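Side-chain contacts in MAGE domain-containing protein (Xenopus laevis, PDB 7DG2), which is probably the Nse3 subunit of the Smc5/6 complex, a MAGE-family protein that pairs with Nse1 and together with it shapes Nse4: residues L66-I69 with S73-Y76; K112-K117 with Y205-E210. All coordinates share one frame; numbering follows the deposited sequence.

Interaction 1: L66-I69 with S73-Y76; sequences LEEI and SHIY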
loop_
_atom_site.group_PDB
_atom_site.type_symbol
_atom_site.label_atom_id
_atom_site.label_comp_id
_atom_site.label_asym_id
_atom_site.label_seq_id
_atom_site.Cartn_x
_atom_site.Cartn_y
_atom_site.Cartn_z
ATOM N N LEU B 66 -1.509 -2.822 18.140
ATOM C CA LEU B 66 -0.332 -2.043 18.504
ATOM C C LEU B 66 0.562 -2.902 19.395
ATOM O O LEU B 66 0.088 -3.496 20.372
ATOM C CB LEU B 66 -0.762 -0.759 19.222
ATOM C CG LEU B 66 0.313 0.283 19.534
ATOM C CD1 LEU B 66 0.726 0.957 18.236
ATOM C CD2 LEU B 66 -0.213 1.318 20.531
ATOM N N GLU B 67 1.842 -3.012 19.046
ATOM C CA GLU B 67 2.769 -3.818 19.835
ATOM C C GLU B 67 4.057 -3.042 20.092
ATOM O O GLU B 67 4.601 -2.405 19.191
ATOM C CB GLU B 67 3.096 -5.152 19.146
ATOM C CG GLU B 67 1.867 -6.058 18.902
ATOM C CD GLU B 67 2.247 -7.518 18.679
ATOM O OE1 GLU B 67 3.071 -8.057 19.454
ATOM O OE2 GLU B 67 1.722 -8.130 17.730
ATOM N N GLU B 68 4.555 -3.114 21.322
ATOM C CA GLU B 68 5.826 -2.488 21.668
ATOM C C GLU B 68 6.943 -3.479 21.362
ATOM O O GLU B 68 6.922 -4.608 21.863
ATOM C CB GLU B 68 5.827 -2.092 23.148
ATOM C CG GLU B 68 7.020 -1.278 23.594
ATOM C CD GLU B 68 6.916 -0.857 25.053
ATOM O OE1 GLU B 68 6.812 -1.749 25.928
ATOM O OE2 GLU B 68 6.926 0.364 25.322
ATOM N N ILE B 69 7.910 -3.077 20.533
ATOM C CA ILE B 69 9.001 -3.985 20.184
ATOM C C ILE B 69 10.299 -3.659 20.908
ATOM O O ILE B 69 11.232 -4.478 20.875
ATOM C CB ILE B 69 9.257 -4.021 18.666
ATOM C CG1 ILE B 69 9.741 -2.663 18.167
ATOM C CG2 ILE B 69 7.990 -4.481 17.936
ATOM C CD1 ILE B 69 10.242 -2.696 16.750
ATOM N N SER B 73 13.038 1.967 24.812
ATOM C CA SER B 73 12.764 3.173 24.040
ATOM C C SER B 73 11.283 3.354 23.730
ATOM O O SER B 73 10.912 4.377 23.136
ATOM C CB SER B 73 13.566 3.169 22.731
ATOM O OG SER B 73 13.198 2.091 21.872
ATOM N N HIS B 74 10.445 2.391 24.111
ATOM C CA HIS B 74 9.005 2.413 23.862
ATOM C C HIS B 74 8.710 2.777 22.410
ATOM O O HIS B 74 8.186 3.844 22.103
ATOM C CB HIS B 74 8.298 3.387 24.806
ATOM C CG HIS B 74 8.620 3.156 26.248
ATOM N ND1 HIS B 74 8.127 2.085 26.958
ATOM C CD2 HIS B 74 9.395 3.860 27.110
ATOM C CE1 HIS B 74 8.584 2.139 28.199
ATOM N NE2 HIS B 74 9.352 3.208 28.315
ATOM N N ILE B 75 9.074 1.864 21.518
ATOM C CA ILE B 75 8.770 2.015 20.101
ATOM C C ILE B 75 7.748 0.955 19.703
ATOM O O ILE B 75 7.809 -0.203 20.147
ATOM C CB ILE B 75 10.034 1.963 19.213
ATOM C CG1 ILE B 75 10.726 0.609 19.292
ATOM C CG2 ILE B 75 11.007 3.079 19.623
ATOM C CD1 ILE B 75 11.795 0.405 18.218
ATOM N N TYR B 76 6.787 1.368 18.886
ATOM C CA TYR B 76 5.633 0.552 18.529
ATOM C C TYR B 76 5.673 0.144 17.066
ATOM O O TYR B 76 6.270 0.823 16.232
ATOM C CB TYR B 76 4.328 1.307 18.744
ATOM C CG TYR B 76 4.078 1.792 20.156
ATOM C CD1 TYR B 76 4.183 0.936 21.244
ATOM C CD2 TYR B 76 3.717 3.109 20.389
ATOM C CE1 TYR B 76 3.940 1.398 22.541
ATOM C CE2 TYR B 76 3.456 3.571 21.669
ATOM C CZ TYR B 76 3.568 2.718 22.735
ATOM O OH TYR B 76 3.327 3.200 24.006
HETATM O O HOH W 1 4.360 1.699 25.829
#
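Glu68 and Tyr76 face each other as an antiparallel, non-hydrogen-bonded pair with CA atoms 4.4 Å apart, and beside them Ile69 N donates to Ile75 O (2.9 Å). On the face of the sheet that carries Glu68 and Tyr76, the tyrosine ring stands next to its strand partner, its CD1 3.9 Å from Glu68 CB. Leu66, two residues before Glu68 on the same strand, reaches the same ring: with CG anti to the backbone N (chi1 -173°), its CD2 sits over the middle of one ring face in a CH-pi contact, 4.2 Å from the Tyr76 centroid, while CD1 rests on Tyr76 CB. The segments belong to the beta hairpin of strands 64-70 and 75-80, whose second strand is the central one of a three-stranded antiparallel sheet in the MAGE homology domain; helix 32-40 supplies Ile35 and Arg32 against Tyr76. Near the turn, the extended Glu68 chain runs alongside His74, and ND1 of His74 donates to Glu68 OE2 (2.7 Å), approaching on the syn side but 29° out of the carboxylate plane. That oxygen also accepts from a water which is hydrogen-bonded to Tyr76 OH, linking His74 directly, and the phenol through the water, to one carboxylate oxygen. Away from these polar groups, Ile69 and Ile75 pack through their CG1 branches, 3.6 Å from CG1 to CG1, with Pro29 against both.

Interaction 2: K112-K117 with Y205-E210; sequences KGNTAK and YKDAQE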
loop_
_atom_site.group_PDB
_atom_site.type_symbol
_atom_site.label_atom_id
_atom_site.label_comp_id
_atom_site.label_asym_id
_atom_site.label_seq_id
_atom_site.Cartn_x
_atom_site.Cartn_y
_atom_site.Cartn_z
ATOM N N LYS B 112 20.341 -22.111 11.387
ATOM C CA LYS B 112 21.740 -22.194 11.782
ATOM C C LYS B 112 21.980 -21.718 13.207
ATOM O O LYS B 112 23.102 -21.328 13.537
ATOM C CB LYS B 112 22.609 -21.381 10.817
ATOM C CG LYS B 112 22.730 -21.982 9.442
ATOM C CD LYS B 112 23.384 -23.349 9.523
ATOM C CE LYS B 112 23.841 -23.832 8.161
ATOM N NZ LYS B 112 24.553 -25.133 8.279
ATOM N N GLY B 113 20.960 -21.729 14.058
ATOM C CA GLY B 113 21.160 -21.424 15.462
ATOM C C GLY B 113 20.994 -19.974 15.853
ATOM O O GLY B 113 21.575 -19.553 16.860
ATOM N N ASN B 114 20.236 -19.193 15.082
ATOM C CA ASN B 114 19.775 -17.831 15.387
ATOM C C ASN B 114 20.833 -16.760 15.149
ATOM O O ASN B 114 20.645 -15.610 15.573
ATOM C CB ASN B 114 19.216 -17.741 16.809
ATOM C CG ASN B 114 18.036 -18.677 17.014
ATOM O OD1 ASN B 114 17.045 -18.603 16.290
ATOM N ND2 ASN B 114 18.160 -19.594 17.964
ATOM N N THR B 115 21.914 -17.083 14.445
ATOM C CA THR B 115 22.866 -16.097 13.952
ATOM C C THR B 115 23.439 -16.627 12.648
ATOM O O THR B 115 23.561 -17.841 12.459
ATOM C CB THR B 115 24.004 -15.810 14.954
ATOM O OG1 THR B 115 23.455 -15.436 16.219
ATOM C CG2 THR B 115 24.857 -14.666 14.474
ATOM N N ALA B 116 23.762 -15.713 11.735
ATOM C CA ALA B 116 24.414 -16.070 10.484
ATOM C C ALA B 116 25.399 -14.978 10.102
ATOM O O ALA B 116 25.087 -13.787 10.198
ATOM C CB ALA B 116 23.399 -16.271 9.350
ATOM N N LYS B 117 26.587 -15.382 9.659
ATOM C CA LYS B 117 27.538 -14.406 9.150
ATOM C C LYS B 117 27.021 -13.796 7.856
ATOM O O LYS B 117 26.333 -14.452 7.064
ATOM C CB LYS B 117 28.905 -15.051 8.915
ATOM C CG LYS B 117 29.591 -15.518 10.181
ATOM C CD LYS B 117 31.103 -15.593 10.000
ATOM C CE LYS B 117 31.795 -15.937 11.312
ATOM N NZ LYS B 117 31.303 -15.085 12.436
ATOM N N TYR B 205 13.212 -27.639 15.921
ATOM C CA TYR B 205 11.877 -27.787 16.492
ATOM C C TYR B 205 11.877 -27.500 17.988
ATOM O O TYR B 205 10.984 -26.814 18.496
ATOM C CB TYR B 205 11.353 -29.194 16.216
ATOM C CG TYR B 205 9.903 -29.380 16.562
ATOM C CD1 TYR B 205 8.913 -29.117 15.627
ATOM C CD2 TYR B 205 9.521 -29.849 17.811
ATOM C CE1 TYR B 205 7.581 -29.297 15.935
ATOM C CE2 TYR B 205 8.193 -30.028 18.125
ATOM C CZ TYR B 205 7.229 -29.752 17.183
ATOM O OH TYR B 205 5.901 -29.935 17.491
ATOM N N LYS B 206 12.863 -28.027 18.719
ATOM C CA LYS B 206 12.902 -27.754 20.151
ATOM C C LYS B 206 13.158 -26.277 20.416
ATOM O O LYS B 206 12.552 -25.690 21.320
ATOM C CB LYS B 206 13.961 -28.624 20.833
ATOM C CG LYS B 206 13.947 -28.502 22.354
ATOM C CD LYS B 206 14.684 -29.649 23.036
ATOM C CE LYS B 206 14.562 -29.550 24.556
ATOM N NZ LYS B 206 15.087 -30.768 25.247
ATOM N N ASP B 207 14.038 -25.653 19.623
ATOM C CA ASP B 207 14.294 -24.226 19.791
ATOM C C ASP B 207 13.035 -23.408 19.520
ATOM O O ASP B 207 12.775 -22.408 20.201
ATOM C CB ASP B 207 15.435 -23.792 18.876
ATOM C CG ASP B 207 15.855 -22.355 19.110
ATOM O OD1 ASP B 207 15.950 -21.939 20.285
ATOM O OD2 ASP B 207 16.100 -21.643 18.123
ATOM N N ALA B 208 12.229 -23.833 18.549
ATOM C CA ALA B 208 11.015 -23.097 18.216
ATOM C C ALA B 208 9.928 -23.262 19.270
ATOM O O ALA B 208 9.051 -22.398 19.380
ATOM C CB ALA B 208 10.501 -23.544 16.843
ATOM N N GLN B 209 9.967 -24.343 20.053
ATOM C CA GLN B 209 8.958 -24.547 21.088
ATOM C C GLN B 209 9.201 -23.676 22.313
ATOM O O GLN B 209 8.240 -23.271 22.974
ATOM C CB GLN B 209 8.912 -26.020 21.500
ATOM C CG GLN B 209 8.373 -26.952 20.433
ATOM C CD GLN B 209 7.641 -28.148 21.012
ATOM O OE1 GLN B 209 8.219 -28.950 21.745
ATOM N NE2 GLN B 209 6.356 -28.272 20.686
ATOM N N GLU B 210 10.459 -23.378 22.631
ATOM C CA GLU B 210 10.793 -22.586 23.815
ATOM C C GLU B 210 10.855 -21.090 23.518
ATOM O O GLU B 210 9.840 -20.465 23.199
ATOM C CB GLU B 210 12.124 -23.056 24.407
ATOM C CG GLU B 210 12.017 -24.348 25.205
ATOM C CD GLU B 210 12.943 -25.437 24.692
ATOM O OE1 GLU B 210 14.120 -25.130 24.396
ATOM O OE2 GLU B 210 12.489 -26.600 24.584
#
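Asn114 and Asp207 make the whole direct contact between a loop and the last helix of the modelled chain. The side chains approach from opposite directions: ND2 of Asn114 donates to OD2 of Asp207 over 2.9 Å, almost straight at 171°. The acceptor lies near the amide plane, whereas the donor meets OD2 on its syn side, 28° out of the carboxylate plane. Asp207 holds CG anti to its backbone N (chi1 -174°), which carries the carboxylate out from helix 202-209 toward the loop. Asn114 belongs to the Schellman motif that closes helix 94-111: its N bonds back to Ile109 O, and Gly113, the C-prime residue, has positive phi. The closer-packed side is built by neighbours: Lys183 forms a salt bridge with the same OD2 and touches Asn114, and Phe110 lies against Asp207 and Ala208. Replacing Asn114 by an alanine is likely to take the amide donor from Asp207 OD2, with the Lys183 salt bridge left as its remaining partner among those described, and to break the one direct link of loop and helix. The contact itself is loose, a single hydrogen bond between two partly exposed side chains at the surface, with just 62 Å² buried between the segments.

How the interactions relate
From the N terminus, the chain first closes interaction 1, where three residues separate 66-69 from 73-76 and the contact closes a beta hairpin. It then runs into helix 94-111, whose end opens interaction 2; 87 residues pass, including strands 156-160 and 169-173, which form a sheet with strand 116-117, before helix 202-209 closes that contact. The two stand in series, neither nested nor crossed, their centres about 24 Å apart. Interaction 1 works within one sheet, whereas interaction 2 brings the C-terminal helix back to the helix-to-strand turn. One segment of each also comes near Nse4: Lys112 NZ bonds to Phe7 O of that chain, and Glu67, held mainly by Thr79, has a long, weak ion pair with its Lys63.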